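Local coordinates for DUF1573 domain-containing protein (PDB 2QSV) that is of unknown function but may have cysteine-type peptidase activity, and is represented here by its C-terminal part, two Ig-like beta-sandwich domains, at residues 42-47 with 71-76; 67-72 with 103-108; 120-125 with 200-205. All blocks are in the same frame, centred on the assembly; numbering follows the deposited sequence. Where two conformers were deposited one is given.

Contact 1: residues 42-47 with 71-76; sequences LPSFVS and RNMPPG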
ATOM      1  N   LEU A  42      -3.702   8.947 -13.608  1.00 36.68           N
ATOM      2  CA  LEU A  42      -4.506   8.022 -12.807  1.00 36.98           C
ATOM      3  C   LEU A  42      -3.736   6.731 -12.627  1.00 35.97           C
ATOM      4  O   LEU A  42      -3.070   6.318 -13.550  1.00 36.49           O
ATOM      5  CB  LEU A  42      -5.793   7.621 -13.547  1.00 37.21           C
ATOM      6  CG  LEU A  42      -7.024   8.509 -13.681  1.00 40.16           C
ATOM      7  CD1 LEU A  42      -8.002   7.866 -14.681  1.00 41.34           C
ATOM      8  CD2 LEU A  42      -7.697   8.713 -12.322  1.00 41.54           C
ATOM      9  N   PRO A  43      -3.871   6.062 -11.463  1.00 34.37           N
ATOM     10  CA  PRO A  43      -3.422   4.676 -11.325  1.00 33.86           C
ATOM     11  C   PRO A  43      -3.926   3.776 -12.461  1.00 33.81           C
ATOM     12  O   PRO A  43      -5.068   3.930 -12.904  1.00 32.79           O
ATOM     13  CB  PRO A  43      -4.060   4.252 -10.002  1.00 33.66           C
ATOM     14  CG  PRO A  43      -4.063   5.486  -9.208  1.00 33.54           C
ATOM     15  CD  PRO A  43      -4.419   6.576 -10.200  1.00 33.68           C
ATOM     16  N   SER A  44      -3.090   2.844 -12.916  1.00 33.56           N
ATOM     17  CA  SER A  44      -3.466   1.929 -13.999  1.00 33.91           C
ATOM     18  C   SER A  44      -4.674   1.035 -13.685  1.00 33.81           C
ATOM     19  O   SER A  44      -5.267   0.454 -14.607  1.00 33.51           O
ATOM     20  CB  SER A  44      -2.295   1.024 -14.351  1.00 33.55           C
ATOM     21  OG  SER A  44      -2.004   0.167 -13.269  1.00 36.26           O
ATOM     22  N   PHE A  45      -5.017   0.920 -12.397  1.00 32.55           N
ATOM     23  CA  PHE A  45      -6.085   0.026 -11.940  1.00 32.25           C
ATOM     24  C   PHE A  45      -7.356   0.776 -11.557  1.00 33.71           C
ATOM     25  O   PHE A  45      -8.276   0.186 -10.987  1.00 32.97           O
ATOM     26  CB  PHE A  45      -5.617  -0.871 -10.761  1.00 30.14           C
ATOM     27  CG  PHE A  45      -4.967  -0.102  -9.605  1.00 27.49           C
ATOM     28  CD1 PHE A  45      -5.733   0.460  -8.577  1.00 25.99           C
ATOM     29  CD2 PHE A  45      -3.582   0.049  -9.546  1.00 26.57           C
ATOM     30  CE1 PHE A  45      -5.119   1.157  -7.506  1.00 25.99           C
ATOM     31  CE2 PHE A  45      -2.959   0.724  -8.474  1.00 26.38           C
ATOM     32  CZ  PHE A  45      -3.728   1.264  -7.453  1.00 26.28           C
ATOM     33  N   VAL A  46      -7.414   2.074 -11.865  1.00 35.36           N
ATOM     34  CA  VAL A  46      -8.634   2.838 -11.597  1.00 36.51           C
ATOM     35  C   VAL A  46      -9.234   3.509 -12.833  1.00 38.82           C
ATOM     36  O   VAL A  46      -8.553   3.715 -13.838  1.00 38.44           O
ATOM     37  CB  VAL A  46      -8.511   3.896 -10.442  1.00 36.21           C
ATOM     38  CG1 VAL A  46      -7.817   3.352  -9.196  1.00 31.01           C
ATOM     39  CG2 VAL A  46      -7.914   5.185 -10.930  1.00 36.41           C
ATOM     40  N   SER A  47     -10.518   3.847 -12.711  1.00 41.56           N
ATOM     41  CA  SER A  47     -11.285   4.617 -13.687  1.00 44.38           C
ATOM     42  C   SER A  47     -11.773   5.899 -13.053  1.00 45.32           C
ATOM     43  O   SER A  47     -12.228   5.887 -11.890  1.00 45.45           O
ATOM     44  CB  SER A  47     -12.504   3.817 -14.133  1.00 44.52           C
ATOM     45  OG  SER A  47     -12.258   3.250 -15.395  1.00 49.58           O
ATOM     46  N   ARG A  71      -6.519  -6.668 -17.025  0.50 44.06           N
ATOM     47  CA  ARG A  71      -6.474  -8.107 -17.273  0.50 45.55           C
ATOM     48  C   ARG A  71      -5.002  -8.505 -17.220  0.50 45.45           C
ATOM     49  O   ARG A  71      -4.136  -7.741 -17.649  0.50 45.99           O
ATOM     50  CB  ARG A  71      -7.053  -8.394 -18.661  0.50 46.14           C
ATOM     51  CG  ARG A  71      -7.725  -9.745 -18.844  0.50 49.23           C
ATOM     52  CD  ARG A  71      -8.397  -9.793 -20.234  0.50 53.31           C
ATOM     53  NE  ARG A  71      -8.689 -11.150 -20.701  0.50 55.45           N
ATOM     54  CZ  ARG A  71      -7.767 -12.032 -21.081  0.50 56.84           C
ATOM     55  NH1 ARG A  71      -6.474 -11.724 -21.028  0.50 57.32           N
ATOM     56  NH2 ARG A  71      -8.134 -13.235 -21.502  0.50 56.53           N
ATOM     57  N   ASN A  72      -4.701  -9.675 -16.683  1.00 45.38           N
ATOM     58  CA  ASN A  72      -3.293 -10.095 -16.536  1.00 45.50           C
ATOM     59  C   ASN A  72      -2.405  -9.214 -15.597  1.00 43.22           C
ATOM     60  O   ASN A  72      -1.175  -9.354 -15.623  1.00 43.65           O
ATOM     61  CB  ASN A  72      -2.583 -10.253 -17.922  1.00 47.13           C
ATOM     62  CG  ASN A  72      -3.453 -10.978 -18.987  1.00 51.45           C
ATOM     63  OD1 ASN A  72      -4.045 -12.047 -18.718  1.00 55.12           O
ATOM     64  ND2 ASN A  72      -3.524 -10.392 -20.201  1.00 53.31           N
HETATM   65  N   MSE A  73      -2.984  -8.286 -14.820  1.00 39.90           N
HETATM   66  CA  MSE A  73      -2.221  -7.689 -13.708  1.00 35.82           C
HETATM   67  C   MSE A  73      -2.023  -8.827 -12.678  1.00 33.64           C
HETATM   68  O   MSE A  73      -2.978  -9.462 -12.257  1.00 32.98           O
HETATM   69  CB  MSE A  73      -2.962  -6.496 -13.069  1.00 35.72           C
HETATM   70  CG  MSE A  73      -2.224  -5.807 -11.880  1.00 32.20           C
HETATM   71 SE   MSE A  73      -3.023  -4.320 -11.147  1.00 23.34          SE
HETATM   72  CE  MSE A  73      -2.071  -3.114 -11.985  1.00 25.55           C
ATOM     73  N   PRO A  74      -0.775  -9.092 -12.290  1.00 32.22           N
ATOM     74  CA  PRO A  74      -0.515 -10.104 -11.259  1.00 31.47           C
ATOM     75  C   PRO A  74      -0.891  -9.613  -9.823  1.00 29.91           C
ATOM     76  O   PRO A  74      -0.844  -8.391  -9.563  1.00 30.31           O
ATOM     77  CB  PRO A  74       0.997 -10.318 -11.354  1.00 31.12           C
ATOM     78  CG  PRO A  74       1.529  -9.060 -11.979  1.00 32.86           C
ATOM     79  CD  PRO A  74       0.446  -8.404 -12.749  1.00 31.88           C
ATOM     80  N   PRO A  75      -1.183 -10.548  -8.903  1.00 28.03           N
ATOM     81  CA  PRO A  75      -1.485 -10.158  -7.513  1.00 26.27           C
ATOM     82  C   PRO A  75      -0.292  -9.523  -6.771  1.00 24.58           C
ATOM     83  O   PRO A  75       0.851  -9.605  -7.217  1.00 22.71           O
ATOM     84  CB  PRO A  75      -1.923 -11.473  -6.851  1.00 25.65           C
ATOM     85  CG  PRO A  75      -1.362 -12.536  -7.683  1.00 27.86           C
ATOM     86  CD  PRO A  75      -1.228 -12.021  -9.090  1.00 27.68           C
ATOM     87  N   GLY A  76      -0.567  -8.887  -5.644  1.00 22.15           N
ATOM     88  CA  GLY A  76       0.437  -8.105  -4.947  1.00 23.22           C
ATOM     89  C   GLY A  76      -0.114  -6.746  -4.577  1.00 23.49           C
ATOM     90  O   GLY A  76      -1.156  -6.341  -5.067  1.00 23.63           O
TER
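Met73, a selenomethionine, reaches across to Ser44 and Phe45 with its terminal methyl, and nearly all of the contact depends on how that one side chain is aimed. CG lies anti to the backbone N and the next bond is also extended (chi2 177°), a start that carries the chain out from its loop until rotation about the CG-SE bond (chi3 -99°) turns the methyl aside. Met73 CE thereby comes to 3.5 Å from Ser44 OG, a van der Waals approach rather than a hydrogen bond; the hydroxyl has its polar partner in Glu80. Met73 CE also stands 4.3 Å from Phe45 CD2, meeting the ring obliquely. A different neighbour covers a face of this ring: Pro43 CB sits over its centre, 3.9 Å above the plane. A type I beta turn, closed by the bond from Val46 N to Pro43 O, brings Pro43 and Phe45 together, and the chi1 of Phe45 (51°) sets the ring against the proline. Each segment crosses between the sheets of the first Ig-like sandwich: the turn leads from strand 35-41 into strand 46-47, and the loop carrying Met73 joins strand 61-67 to strand 76-87. Phe45 is buried and continues inward onto Leu67, Val101 and Leu103, while Ser44 stays exposed. Met73 lies between these extremes, partly exposed, and also touches Lys78 of strand 76-87 and Leu105 of strand 94-105.

Contact 2: residues 67-72 with 103-108; sequences LAVPRN and LPLVDN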
ATOM      1  N   LEU A  67     -12.582   0.878  -9.308  1.00 37.05           N
ATOM      2  CA  LEU A  67     -11.604  -0.148  -9.533  1.00 35.86           C
ATOM      3  C   LEU A  67     -11.787  -0.754 -10.906  1.00 35.60           C
ATOM      4  O   LEU A  67     -12.878  -1.170 -11.266  1.00 36.20           O
ATOM      5  CB  LEU A  67     -11.713  -1.241  -8.451  1.00 35.47           C
ATOM      6  CG  LEU A  67     -10.619  -2.311  -8.435  1.00 34.02           C
ATOM      7  CD1 LEU A  67      -9.191  -1.741  -8.224  1.00 31.06           C
ATOM      8  CD2 LEU A  67     -10.965  -3.363  -7.349  1.00 33.90           C
ATOM      9  N   ALA A  68     -10.696  -0.833 -11.650  1.00 35.34           N
ATOM     10  CA  ALA A  68     -10.688  -1.458 -12.960  1.00 35.35           C
ATOM     11  C   ALA A  68      -9.354  -2.173 -13.123  1.00 34.99           C
ATOM     12  O   ALA A  68      -8.416  -1.598 -13.645  1.00 35.10           O
ATOM     13  CB  ALA A  68     -10.887  -0.369 -14.076  1.00 35.97           C
ATOM     14  N   VAL A  69      -9.252  -3.411 -12.641  1.00 35.19           N
ATOM     15  CA  VAL A  69      -7.961  -4.091 -12.650  1.00 36.15           C
ATOM     16  C   VAL A  69      -7.628  -4.493 -14.085  1.00 37.27           C
ATOM     17  O   VAL A  69      -8.429  -5.142 -14.732  1.00 37.01           O
ATOM     18  CB  VAL A  69      -7.891  -5.355 -11.707  1.00 35.67           C
ATOM     19  CG1 VAL A  69      -6.531  -6.093 -11.876  1.00 33.09           C
ATOM     20  CG2 VAL A  69      -8.131  -4.984 -10.255  1.00 34.49           C
ATOM     21  N   PRO A  70      -6.443  -4.106 -14.576  1.00 39.02           N
ATOM     22  CA  PRO A  70      -6.027  -4.580 -15.890  1.00 40.99           C
ATOM     23  C   PRO A  70      -5.985  -6.107 -15.943  1.00 42.83           C
ATOM     24  O   PRO A  70      -5.497  -6.763 -15.007  1.00 42.87           O
ATOM     25  CB  PRO A  70      -4.615  -4.002 -16.054  1.00 40.29           C
ATOM     26  CG  PRO A  70      -4.548  -2.876 -15.129  1.00 39.93           C
ATOM     27  CD  PRO A  70      -5.438  -3.217 -13.970  1.00 38.63           C
ATOM     28  N   ARG A  71      -6.519  -6.668 -17.025  0.50 44.06           N
ATOM     29  CA  ARG A  71      -6.474  -8.107 -17.273  0.50 45.55           C
ATOM     30  C   ARG A  71      -5.002  -8.505 -17.220  0.50 45.45           C
ATOM     31  O   ARG A  71      -4.136  -7.741 -17.649  0.50 45.99           O
ATOM     32  CB  ARG A  71      -7.053  -8.394 -18.661  0.50 46.14           C
ATOM     33  CG  ARG A  71      -7.725  -9.745 -18.844  0.50 49.23           C
ATOM     34  CD  ARG A  71      -8.397  -9.793 -20.234  0.50 53.31           C
ATOM     35  NE  ARG A  71      -8.689 -11.150 -20.701  0.50 55.45           N
ATOM     36  CZ  ARG A  71      -7.767 -12.032 -21.081  0.50 56.84           C
ATOM     37  NH1 ARG A  71      -6.474 -11.724 -21.028  0.50 57.32           N
ATOM     38  NH2 ARG A  71      -8.134 -13.235 -21.502  0.50 56.53           N
ATOM     39  N   ASN A  72      -4.701  -9.675 -16.683  1.00 45.38           N
ATOM     40  CA  ASN A  72      -3.293 -10.095 -16.536  1.00 45.50           C
ATOM     41  C   ASN A  72      -2.405  -9.214 -15.597  1.00 43.22           C
ATOM     42  O   ASN A  72      -1.175  -9.354 -15.623  1.00 43.65           O
ATOM     43  CB  ASN A  72      -2.583 -10.253 -17.922  1.00 47.13           C
ATOM     44  CG  ASN A  72      -3.453 -10.978 -18.987  1.00 51.45           C
ATOM     45  OD1 ASN A  72      -4.045 -12.047 -18.718  1.00 55.12           O
ATOM     46  ND2 ASN A  72      -3.524 -10.392 -20.201  1.00 53.31           N
ATOM     47  N   LEU A 103      -3.824  -0.766  -3.690  1.00 25.12           N
ATOM     48  CA  LEU A 103      -4.679  -1.904  -3.965  1.00 24.18           C
ATOM     49  C   LEU A 103      -3.987  -3.186  -3.483  1.00 24.16           C
ATOM     50  O   LEU A 103      -2.908  -3.532  -3.995  1.00 23.27           O
ATOM     51  CB  LEU A 103      -4.962  -2.009  -5.485  1.00 24.09           C
ATOM     52  CG  LEU A 103      -5.717  -3.247  -6.006  1.00 24.25           C
ATOM     53  CD1 LEU A 103      -7.118  -3.349  -5.364  1.00 22.54           C
ATOM     54  CD2 LEU A 103      -5.787  -3.210  -7.535  1.00 21.63           C
ATOM     55  N   PRO A 104      -4.597  -3.881  -2.496  1.00 23.89           N
ATOM     56  CA  PRO A 104      -4.207  -5.265  -2.158  1.00 23.25           C
ATOM     57  C   PRO A 104      -4.871  -6.251  -3.102  1.00 22.73           C
ATOM     58  O   PRO A 104      -5.984  -6.690  -2.853  1.00 22.51           O
ATOM     59  CB  PRO A 104      -4.717  -5.459  -0.696  1.00 22.97           C
ATOM     60  CG  PRO A 104      -5.413  -4.058  -0.299  1.00 24.21           C
ATOM     61  CD  PRO A 104      -5.698  -3.387  -1.638  1.00 23.63           C
ATOM     62  N   LEU A 105      -4.189  -6.578  -4.202  1.00 22.22           N
ATOM     63  CA  LEU A 105      -4.751  -7.423  -5.240  1.00 21.95           C
ATOM     64  C   LEU A 105      -4.350  -8.872  -4.927  1.00 22.57           C
ATOM     65  O   LEU A 105      -3.143  -9.188  -4.799  1.00 22.17           O
ATOM     66  CB  LEU A 105      -4.269  -6.984  -6.637  1.00 21.39           C
ATOM     67  CG  LEU A 105      -4.827  -7.808  -7.804  1.00 21.42           C
ATOM     68  CD1 LEU A 105      -6.365  -7.726  -7.932  1.00 19.10           C
ATOM     69  CD2 LEU A 105      -4.159  -7.467  -9.173  1.00 20.90           C
ATOM     70  N   VAL A 106      -5.345  -9.745  -4.750  1.00 22.80           N
ATOM     71  CA  VAL A 106      -5.077 -11.151  -4.388  1.00 23.84           C
ATOM     72  C   VAL A 106      -5.461 -12.115  -5.534  1.00 25.29           C
ATOM     73  O   VAL A 106      -6.066 -11.695  -6.517  1.00 25.31           O
ATOM     74  CB  VAL A 106      -5.755 -11.563  -2.999  1.00 23.93           C
ATOM     75  CG1 VAL A 106      -5.251 -10.647  -1.844  1.00 20.38           C
ATOM     76  CG2 VAL A 106      -7.274 -11.551  -3.078  1.00 23.57           C
ATOM     77  N   ASP A 107      -5.135 -13.399  -5.381  1.00 25.82           N
ATOM     78  CA  ASP A 107      -5.548 -14.443  -6.333  1.00 27.85           C
ATOM     79  C   ASP A 107      -7.053 -14.671  -6.442  1.00 29.55           C
ATOM     80  O   ASP A 107      -7.821 -14.520  -5.473  1.00 28.03           O
ATOM     81  CB  ASP A 107      -4.889 -15.779  -5.979  1.00 27.26           C
ATOM     82  CG  ASP A 107      -3.370 -15.747  -6.178  1.00 28.15           C
ATOM     83  OD1 ASP A 107      -2.936 -15.807  -7.346  1.00 31.05           O
ATOM     84  OD2 ASP A 107      -2.612 -15.626  -5.180  1.00 28.28           O
ATOM     85  N   ASN A 108      -7.471 -15.077  -7.636  1.00 31.86           N
ATOM     86  CA  ASN A 108      -8.810 -15.655  -7.785  1.00 33.85           C
ATOM     87  C   ASN A 108      -8.859 -17.095  -7.265  1.00 34.51           C
ATOM     88  O   ASN A 108      -8.715 -18.065  -8.038  1.00 34.56           O
ATOM     89  CB  ASN A 108      -9.286 -15.533  -9.244  1.00 34.83           C
ATOM     90  CG  ASN A 108     -10.723 -16.015  -9.439  1.00 36.77           C
ATOM     91  OD1 ASN A 108     -11.487 -16.188  -8.489  1.00 39.10           O
ATOM     92  ND2 ASN A 108     -11.069 -16.284 -10.683  1.00 39.57           N
TER
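Leu67, Val69, Leu103 and Leu105 face one another across the interior of the first Ig-like domain, a beta-sandwich whose two layers meet here through apolar side chains. Leu67 ends strand 61-67 of the four-stranded sheet, and Val69 follows in the loop that leaves it; the two leucines belong to strand 94-105 of the five-stranded sheet. The alpha carbons of Leu67 and Leu103 are 9.1 Å apart, and no hydrogen bond passes between the segments.

Backbone bonding instead ties each segment to its own surroundings. Leu67 pairs with Gly21 and Ala68 with Phe45, whereas Leu103 pairs with Lys78 and Leu105 with Gly76. Polar side-chain bonding is set apart from the apolar patch: Asp107, beyond the end of the strand, hydrogen-bonds through OD2 to His153 of the second domain. Alternation along the strand serves both domains, since Leu103 and Leu105 point inward while Pro104 between them packs on Ile203.

The remaining interactions are methyl against methyl. Leu67 and Leu103 are nearly perpendicular, and Leu67 CD1 settles beside both branches of its partner, 3.8 Å from Leu103 CD2 and 3.9 Å from Leu103 CD1. Val69 divides its two branches. With CG1 anti to the backbone N (chi1 175°), Val69 CG2 falls beside that nitrogen and comes within 4.0 Å of Leu103 CD2, at an oblique crossing. It lies as close to Leu105 CD1, so this single methyl spans the two leucines. Val69 and Leu105 themselves meet tip to tip, with Val69 CG1 3.8 Å from Leu105 CD2.

Contact 3: residues 120-125 with 200-205; sequences MELSTY and ISIICN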
HETATM    1  N   MSE A 120       0.478 -20.521   4.697  1.00 19.85           N
HETATM    2  CA  MSE A 120       1.605 -19.841   5.342  1.00 18.61           C
HETATM    3  C   MSE A 120       1.544 -19.960   6.863  1.00 20.16           C
HETATM    4  O   MSE A 120       0.510 -19.614   7.486  1.00 20.56           O
HETATM    5  CB  MSE A 120       1.678 -18.355   4.890  1.00 18.58           C
HETATM    6  CG  MSE A 120       2.970 -17.597   5.402  1.00 17.26           C
HETATM    7 SE   MSE A 120       3.405 -16.109   4.284  0.55 19.87          SE
HETATM    8  CE  MSE A 120       1.927 -14.972   5.049  1.00 18.33           C
ATOM      9  N   GLU A 121       2.642 -20.414   7.457  0.50 19.41           N
ATOM     10  CA  GLU A 121       2.795 -20.376   8.887  0.50 20.15           C
ATOM     11  C   GLU A 121       4.011 -19.515   9.243  0.50 19.95           C
ATOM     12  O   GLU A 121       5.102 -19.704   8.695  0.50 18.42           O
ATOM     13  CB  GLU A 121       2.915 -21.807   9.405  0.50 21.02           C
ATOM     14  CG  GLU A 121       3.219 -21.923  10.853  0.50 26.13           C
ATOM     15  CD  GLU A 121       3.481 -23.358  11.258  0.50 32.70           C
ATOM     16  OE1 GLU A 121       2.587 -24.213  11.009  0.50 35.91           O
ATOM     17  OE2 GLU A 121       4.563 -23.619  11.840  0.50 33.68           O
ATOM     18  N   LEU A 122       3.810 -18.538  10.143  1.00 18.99           N
ATOM     19  CA  LEU A 122       4.901 -17.670  10.640  1.00 18.41           C
ATOM     20  C   LEU A 122       4.488 -16.960  11.944  1.00 19.66           C
ATOM     21  O   LEU A 122       3.309 -16.905  12.310  1.00 18.30           O
ATOM     22  CB  LEU A 122       5.353 -16.572   9.630  1.00 17.62           C
ATOM     23  CG  LEU A 122       4.389 -15.717   8.752  1.00 19.82           C
ATOM     24  CD1 LEU A 122       2.916 -15.640   9.184  1.00 17.36           C
ATOM     25  CD2 LEU A 122       4.898 -14.403   8.335  1.00 16.08           C
ATOM     26  N   SER A 123       5.483 -16.358  12.559  1.00 19.37           N
ATOM     27  CA  SER A 123       5.276 -15.468  13.665  1.00 21.44           C
ATOM     28  C   SER A 123       4.746 -14.129  13.152  1.00 19.87           C
ATOM     29  O   SER A 123       5.266 -13.532  12.203  1.00 17.76           O
ATOM     30  CB  SER A 123       6.611 -15.312  14.392  1.00 22.97           C
ATOM     31  OG  SER A 123       6.514 -14.178  15.248  1.00 29.77           O
ATOM     32  N   THR A 124       3.652 -13.680  13.742  1.00 21.18           N
ATOM     33  CA  THR A 124       3.044 -12.413  13.304  1.00 21.08           C
ATOM     34  C   THR A 124       3.189 -11.255  14.315  1.00 23.01           C
ATOM     35  O   THR A 124       2.548 -10.220  14.187  1.00 21.48           O
ATOM     36  CB  THR A 124       1.598 -12.603  12.843  1.00 21.07           C
ATOM     37  OG1 THR A 124       0.873 -13.304  13.853  1.00 18.91           O
ATOM     38  CG2 THR A 124       1.557 -13.405  11.499  1.00 20.61           C
ATOM     39  N   TYR A 125       4.049 -11.450  15.302  1.00 25.12           N
ATOM     40  CA  TYR A 125       4.286 -10.470  16.336  1.00 26.77           C
ATOM     41  C   TYR A 125       5.752 -10.543  16.686  1.00 26.88           C
ATOM     42  O   TYR A 125       6.234 -11.565  17.161  1.00 27.93           O
ATOM     43  CB  TYR A 125       3.411 -10.763  17.558  1.00 28.29           C
ATOM     44  CG  TYR A 125       3.523  -9.694  18.665  1.00 31.52           C
ATOM     45  CD1 TYR A 125       2.707  -8.569  18.670  1.00 34.27           C
ATOM     46  CD2 TYR A 125       4.449  -9.832  19.703  1.00 35.08           C
ATOM     47  CE1 TYR A 125       2.795  -7.590  19.705  1.00 34.82           C
ATOM     48  CE2 TYR A 125       4.555  -8.865  20.734  1.00 37.41           C
ATOM     49  CZ  TYR A 125       3.724  -7.752  20.722  1.00 37.52           C
ATOM     50  OH  TYR A 125       3.830  -6.805  21.745  1.00 39.56           O
ATOM     51  N   ILE A 200       4.537  -5.361   8.724  1.00 20.52           N
ATOM     52  CA  ILE A 200       4.969  -5.921   7.454  1.00 18.78           C
ATOM     53  C   ILE A 200       3.745  -6.555   6.787  1.00 17.15           C
ATOM     54  O   ILE A 200       3.128  -7.390   7.373  1.00 16.74           O
ATOM     55  CB  ILE A 200       6.091  -7.011   7.616  1.00 18.48           C
ATOM     56  CG1 ILE A 200       7.330  -6.390   8.275  1.00 19.67           C
ATOM     57  CG2 ILE A 200       6.428  -7.535   6.220  1.00 14.81           C
ATOM     58  CD1 ILE A 200       8.314  -7.442   8.993  1.00 17.78           C
ATOM     59  N   SER A 201       3.416  -6.154   5.569  1.00 17.30           N
ATOM     60  CA  SER A 201       2.260  -6.703   4.878  1.00 19.16           C
ATOM     61  C   SER A 201       2.697  -7.673   3.784  1.00 19.20           C
ATOM     62  O   SER A 201       3.579  -7.344   2.949  1.00 21.48           O
ATOM     63  CB  SER A 201       1.413  -5.590   4.254  1.00 18.44           C
ATOM     64  OG  SER A 201       0.911  -4.731   5.274  1.00 21.78           O
ATOM     65  N   ILE A 202       2.105  -8.867   3.815  1.00 18.59           N
ATOM     66  CA  ILE A 202       2.461  -9.923   2.845  1.00 18.52           C
ATOM     67  C   ILE A 202       1.250 -10.343   2.093  1.00 17.11           C
ATOM     68  O   ILE A 202       0.290 -10.735   2.670  1.00 17.48           O
ATOM     69  CB  ILE A 202       3.106 -11.204   3.555  1.00 18.71           C
ATOM     70  CG1 ILE A 202       4.376 -10.806   4.350  1.00 16.74           C
ATOM     71  CG2 ILE A 202       3.341 -12.354   2.486  1.00 16.78           C
ATOM     72  CD1 ILE A 202       4.929 -11.908   5.306  1.00 20.61           C
ATOM     73  N   ILE A 203       1.291 -10.248   0.780  1.00 17.20           N
ATOM     74  CA  ILE A 203       0.237 -10.806  -0.038  1.00 16.78           C
ATOM     75  C   ILE A 203       0.741 -12.143  -0.626  1.00 17.88           C
ATOM     76  O   ILE A 203       1.810 -12.177  -1.196  1.00 17.43           O
ATOM     77  CB  ILE A 203      -0.223  -9.840  -1.123  1.00 16.78           C
ATOM     78  CG1 ILE A 203      -0.970  -8.657  -0.417  1.00 20.57           C
ATOM     79  CG2 ILE A 203      -1.183 -10.563  -2.132  1.00 17.21           C
ATOM     80  CD1 ILE A 203      -1.514  -7.649  -1.306  1.00 23.48           C
ATOM     81  N   CYS A 204      -0.031 -13.209  -0.457  1.00 17.64           N
ATOM     82  CA  CYS A 204       0.431 -14.556  -0.795  1.00 19.77           C
ATOM     83  C   CYS A 204      -0.760 -15.340  -1.250  1.00 20.51           C
ATOM     84  O   CYS A 204      -1.915 -14.886  -1.159  1.00 20.11           O
ATOM     85  CB  CYS A 204       1.111 -15.233   0.422  1.00 18.54           C
ATOM     86  SG  CYS A 204      -0.013 -15.483   1.802  1.00 22.71           S
ATOM     87  N   ASN A 205      -0.498 -16.562  -1.695  1.00 21.20           N
ATOM     88  CA  ASN A 205      -1.536 -17.397  -2.252  1.00 20.43           C
ATOM     89  C   ASN A 205      -2.051 -18.375  -1.232  1.00 20.51           C
ATOM     90  O   ASN A 205      -2.344 -19.524  -1.576  1.00 20.92           O
ATOM     91  CB  ASN A 205      -1.038 -18.113  -3.536  1.00 21.04           C
ATOM     92  CG  ASN A 205       0.027 -19.171  -3.252  1.00 20.06           C
ATOM     93  OD1 ASN A 205       0.669 -19.149  -2.194  1.00 20.42           O
ATOM     94  ND2 ASN A 205       0.179 -20.145  -4.181  1.00 18.56           N
TER
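Met120, a selenomethionine, pushes its terminal methyl into the notch between Ile202 and Cys204, two inward-facing residues of strand 195-204. The knob is Met120 CE, 3.8 Å from Cys204 SG on one wall and 3.9 Å from Ile202 CG2 on the other. The extended first two torsions (chi1 -173°) carry Met120 SE to 4.2 Å from Ile202 CG2, and the bend at chi3 (76°) then turns CE toward Cys204. Ile202 is in turn the bump that fits between Met120 and Leu122: its CG2 branch faces the former, and its longer branch extends to Ile202 CD1, meeting Leu122 CD2 tip to tip at 3.9 Å. Leu122 has a chi2 of 19°, off the staggered positions, which may be strain or imprecise modelling. Ile142 of strand 136-144 also packs on Met120, Leu122 and Ile202. The bound sodium ion lies about 13 Å from the side chain of Ile202, well apart from this packing. Met120 comes from the edge strand of a four-stranded sheet and Ile202 from the facing five-stranded one, the interlayer packing of an Ig-like beta-sandwich.

Contacts 2 and 3 are buried packing between the two sheets of a sandwich, one in each Ig-like domain; contact 1 is partly buried, nearer the surface at the end of the first domain. Contacts 1 and 2 adjoin, their centres about 6 Å apart, and share Arg71 and Asn72 of one loop; the probable hydrogen bonds Phe45 O to Ala68 N and Gly76 N to Leu105 O join them. Contact 2 relies on branched aliphatic methyls; contacts 1 and 3 each use a selenomethionine methyl, set against a hydroxyl and a ring in the former and an isoleucine and a cysteine sulfur in the latter. Ile203 packs on Gly76 and Asn205 on Asp107, linking the domains.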